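Local coordinates for SPBc2 prophage-derived uncharacterized protein YomS (Bacillus subtilis, PDB 6I5O), which is of unknown function but is encoded by a prophage lytic cassette and assembles from five copies of a beta-rich chain, at residues A[66-71]-A[94-99]; A[101-104]-A[109-112]. One frame throughout, in Å; residues are numbered along the deposited sequence.

Contact 1: residues A[66-71]-A[94-99]; sequences TALSGT and AGLFKV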
loop_
_atom_site.group_PDB
_atom_site.type_symbol
_atom_site.label_atom_id
_atom_site.label_comp_id
_atom_site.label_asym_id
_atom_site.label_seq_id
_atom_site.Cartn_x
_atom_site.Cartn_y
_atom_site.Cartn_z
ATOM N N THR A 66 15.301 19.099 3.808
ATOM C CA THR A 66 14.513 18.981 2.554
ATOM C C THR A 66 13.018 18.986 2.894
ATOM O O THR A 66 12.586 18.215 3.757
ATOM C CB THR A 66 14.815 17.679 1.825
ATOM O OG1 THR A 66 16.214 17.432 1.770
ATOM C CG2 THR A 66 14.247 17.688 0.421
ATOM N N ALA A 67 12.249 19.878 2.290
ATOM C CA ALA A 67 10.805 19.931 2.544
ATOM C C ALA A 67 10.189 18.539 2.311
ATOM O O ALA A 67 10.472 17.892 1.286
ATOM C CB ALA A 67 10.164 20.953 1.658
ATOM N N LEU A 68 9.361 18.108 3.241
ATOM C CA LEU A 68 8.840 16.734 3.237
ATOM C C LEU A 68 7.317 16.799 3.217
ATOM O O LEU A 68 6.725 17.354 4.148
ATOM C CB LEU A 68 9.340 16.025 4.495
ATOM C CG LEU A 68 8.830 14.616 4.723
ATOM C CD1 LEU A 68 9.300 13.673 3.637
ATOM C CD2 LEU A 68 9.208 14.078 6.075
ATOM N N SER A 69 6.693 16.251 2.182
ATOM C CA SER A 69 5.207 16.194 2.130
ATOM C C SER A 69 4.672 14.991 2.907
ATOM O O SER A 69 5.252 13.902 2.888
ATOM C CB SER A 69 4.725 16.199 0.711
ATOM O OG SER A 69 4.792 17.502 0.182
ATOM N N GLY A 70 3.538 15.217 3.530
ATOM C CA GLY A 70 2.729 14.191 4.182
ATOM C C GLY A 70 1.281 14.420 3.890
ATOM O O GLY A 70 0.924 15.297 3.073
ATOM N N THR A 71 0.480 13.582 4.533
ATOM C CA THR A 71 -0.977 13.520 4.283
ATOM C C THR A 71 -1.728 13.900 5.549
ATOM O O THR A 71 -1.493 13.308 6.595
ATOM C CB THR A 71 -1.405 12.155 3.773
ATOM O OG1 THR A 71 -0.601 11.835 2.615
ATOM C CG2 THR A 71 -2.865 12.109 3.427
ATOM N N ALA A 94 10.641 5.668 5.885
ATOM C CA ALA A 94 11.503 4.497 6.009
ATOM C C ALA A 94 12.901 4.731 5.470
ATOM O O ALA A 94 13.843 4.125 5.992
ATOM C CB ALA A 94 10.897 3.298 5.336
ATOM N N GLY A 95 13.003 5.519 4.395
ATOM C CA GLY A 95 14.296 5.755 3.744
ATOM C C GLY A 95 14.991 7.034 4.144
ATOM O O GLY A 95 15.900 7.481 3.393
ATOM N N LEU A 96 14.603 7.617 5.265
ATOM C CA LEU A 96 15.150 8.919 5.703
ATOM C C LEU A 96 16.036 8.699 6.913
ATOM O O LEU A 96 15.768 7.825 7.723
ATOM C CB LEU A 96 14.042 9.876 6.103
ATOM C CG LEU A 96 13.002 10.159 5.034
ATOM C CD1 LEU A 96 11.937 11.087 5.597
ATOM C CD2 LEU A 96 13.649 10.786 3.782
ATOM N N PHE A 97 17.089 9.508 7.090
ATOM C CA PHE A 97 17.914 9.448 8.298
ATOM C C PHE A 97 17.198 10.102 9.497
ATOM O O PHE A 97 17.029 9.477 10.543
ATOM C CB PHE A 97 19.234 10.133 8.037
ATOM C CG PHE A 97 20.072 10.286 9.282
ATOM C CD1 PHE A 97 20.478 9.172 9.987
ATOM C CD2 PHE A 97 20.501 11.553 9.683
ATOM C CE1 PHE A 97 21.250 9.349 11.147
ATOM C CE2 PHE A 97 21.363 11.694 10.760
ATOM C CZ PHE A 97 21.665 10.598 11.512
ATOM N N LYS A 98 16.734 11.330 9.308
ATOM C CA LYS A 98 16.103 12.114 10.396
ATOM C C LYS A 98 14.895 12.841 9.848
ATOM O O LYS A 98 14.819 13.132 8.657
ATOM C CB LYS A 98 17.039 13.169 10.949
ATOM C CG LYS A 98 18.000 12.682 12.016
ATOM C CD LYS A 98 18.939 13.786 12.431
ATOM C CE LYS A 98 19.588 13.527 13.770
ATOM N NZ LYS A 98 20.473 14.650 14.144
ATOM N N VAL A 99 13.982 13.149 10.769
ATOM C CA VAL A 99 12.887 14.094 10.448
ATOM C C VAL A 99 12.861 15.193 11.508
ATOM O O VAL A 99 13.274 14.962 12.666
ATOM C CB VAL A 99 11.534 13.364 10.299
ATOM C CG1 VAL A 99 11.513 12.455 9.087
ATOM C CG2 VAL A 99 11.162 12.602 11.526
#
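Leu-68 meets Leu-96 and Val-99 with its forked end, and every touch between residues 66-71 and 94-99 passes through that leucine. Its CG stands anti to the backbone N (chi1 176°), and from there the two methyls spread against Leu-96. Leu-96 reaches back the opposite way, so the two leucines meet tip to tip: CD1 of Leu-96 sits 4.1 Å from CD2 of Leu-68 and 4.2 Å from its CD1, touching both prongs of the fork. The same Leu-68 CD2 also lies 4.1 Å from CG1 of Val-99, a side chain that crosses it at a slant. CD2 is thus shared by two partners, while CD1 meets only Leu-96 of the facing segment. No hydrogen bond joins the segments, and the backbones stay well apart, 8.7 Å between the CA atoms of Leu-68 and Val-99. Leu-68 lies in the short break of strand 65-72, where its backbone still bonds to Phe-56; the loop carrying Leu-96 leads into strand 98-107. Beyond this trio, Leu-96 rests on Ala-58 and on Tyr-88 of the second subunit, and Val-99 on Phe-33. All three residues are buried and meet by methyl groups alone, so cohesion here is purely hydrophobic and non-directional, joining a strand break to the incoming loop close to a subunit interface.

Contact 2: residues A[101-104]-A[109-112]; sequences FEVV and DVTV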
loop_
_atom_site.group_PDB
_atom_site.type_symbol
_atom_site.label_atom_id
_atom_site.label_comp_id
_atom_site.label_asym_id
_atom_site.label_seq_id
_atom_site.Cartn_x
_atom_site.Cartn_y
_atom_site.Cartn_z
ATOM N N PHE A 101 10.428 18.924 12.550
ATOM C CA PHE A 101 9.192 19.730 12.376
ATOM C C PHE A 101 9.468 21.101 12.941
ATOM O O PHE A 101 9.424 21.233 14.188
ATOM C CB PHE A 101 8.028 19.035 13.075
ATOM C CG PHE A 101 7.658 17.808 12.314
ATOM C CD1 PHE A 101 8.366 16.613 12.471
ATOM C CD2 PHE A 101 6.728 17.882 11.276
ATOM C CE1 PHE A 101 8.165 15.554 11.607
ATOM C CE2 PHE A 101 6.504 16.810 10.450
ATOM C CZ PHE A 101 7.228 15.664 10.602
ATOM N N GLU A 102 9.797 22.045 12.091
ATOM C CA GLU A 102 10.275 23.371 12.512
ATOM C C GLU A 102 9.074 24.269 12.823
ATOM O O GLU A 102 8.180 24.422 11.964
ATOM C CB GLU A 102 11.081 24.014 11.398
ATOM C CG GLU A 102 11.580 25.413 11.773
ATOM C CD GLU A 102 12.543 26.010 10.795
ATOM O OE1 GLU A 102 12.932 25.312 9.818
ATOM O OE2 GLU A 102 13.073 27.088 11.114
ATOM N N VAL A 103 9.091 24.894 14.015
ATOM C CA VAL A 103 8.157 25.996 14.313
ATOM C C VAL A 103 8.784 27.241 13.705
ATOM O O VAL A 103 9.770 27.765 14.284
ATOM C CB VAL A 103 7.902 26.117 15.824
ATOM C CG1 VAL A 103 7.063 27.334 16.139
ATOM C CG2 VAL A 103 7.291 24.849 16.381
ATOM N N VAL A 104 8.259 27.667 12.567
ATOM C CA VAL A 104 8.762 28.865 11.860
ATOM C C VAL A 104 8.257 30.111 12.590
ATOM O O VAL A 104 8.992 31.132 12.688
ATOM C CB VAL A 104 8.287 28.841 10.402
ATOM C CG1 VAL A 104 8.606 30.130 9.665
ATOM C CG2 VAL A 104 8.914 27.677 9.694
ATOM N N ASP A 109 1.263 28.786 22.283
ATOM C CA ASP A 109 2.030 27.557 22.566
ATOM C C ASP A 109 1.648 26.503 21.522
ATOM O O ASP A 109 0.442 26.249 21.300
ATOM C CB ASP A 109 1.665 27.061 23.961
ATOM C CG ASP A 109 0.209 26.615 24.056
ATOM O OD1 ASP A 109 -0.671 27.500 24.027
ATOM O OD2 ASP A 109 -0.055 25.363 24.115
ATOM N N VAL A 110 2.625 25.819 20.980
ATOM C CA VAL A 110 2.340 24.737 20.015
ATOM C C VAL A 110 3.178 23.541 20.423
ATOM O O VAL A 110 4.383 23.675 20.703
ATOM C CB VAL A 110 2.558 25.198 18.558
ATOM C CG1 VAL A 110 3.999 25.537 18.262
ATOM C CG2 VAL A 110 2.037 24.151 17.570
ATOM N N THR A 111 2.523 22.391 20.447
ATOM C CA THR A 111 3.158 21.088 20.753
ATOM C C THR A 111 3.200 20.276 19.457
ATOM O O THR A 111 2.231 20.309 18.670
ATOM C CB THR A 111 2.457 20.445 21.949
ATOM O OG1 THR A 111 2.813 21.153 23.147
ATOM C CG2 THR A 111 2.799 18.997 22.101
ATOM N N VAL A 112 4.285 19.559 19.266
ATOM C CA VAL A 112 4.449 18.705 18.041
ATOM C C VAL A 112 4.972 17.379 18.535
ATOM O O VAL A 112 6.123 17.329 18.981
ATOM C CB VAL A 112 5.355 19.354 16.987
ATOM C CG1 VAL A 112 5.403 18.501 15.745
ATOM C CG2 VAL A 112 4.897 20.762 16.646
#
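Strand segment 101-104 and segment 109-112 are separated by 7.5 Å between the CA atoms of Phe-101 and Val-112 and 8.2 Å between those of Val-103 and Val-110, too far for backbone pairing, and no hydrogen bond links them. Although the two strands, 98-107 and 110-117, follow each other in the chain, they do not form a paired hairpin here: they face each other across a buried layer of side chains. Phe-101, Val-103, Val-110 and Val-112 all project into that layer, whereas Glu-102 and Thr-111 alternate outward. At one end CG1 of Val-112, set anti to its own backbone N (chi1 -176°), presses against the root of the phenylalanine, 3.8 Å from CB of Phe-101 and 4.2 Å from its CG. The two side chains cross at nearly a right angle, and the ring itself leads away from the valine to meet Phe-20 and Phe-91 edge-to-face. At the other end the valines come tip to tip. CG1 of Val-110, held between its backbone N and carbonyl carbon (chi1 65°), faces both prongs of Val-103, 3.9 Å from CG2 and 4.1 Å from CG1 of that residue. Neighbouring strands close the layer: Val-103 also packs on Ile-54 and Ala-24, and Val-112 on Val-43. A polar neighbour, His-21, bonds Phe-101 O through NE2. On the outward side of strand 98-107, Glu-102 forms a salt bridge with Lys-65. The alternation therefore divides the chemistry, with only carbon surfaces meeting between the two segments, in the manner of facing beta layers, and a charged pair kept on the other side of the strand.

How the contacts relate
Both contacts draw on strand 98-107: contact 1 uses its start and the loop before it, contact 2 the residues that follow, and their segments adjoin in sequence. Their centres lie about 16 Å apart, on opposite sides of the chain's centre. Each is buried and apolar, without a hydrogen bond across it, yet they differ in build. Contact 1 converges on a single leucine and buries 85 Å², whereas contact 2 spreads over two separate pairs, buries 157 Å² and feeds into an aromatic cluster. Their settings differ too: a second subunit reaches contact 1, while no other chain of the assembly touches the segments of contact 2.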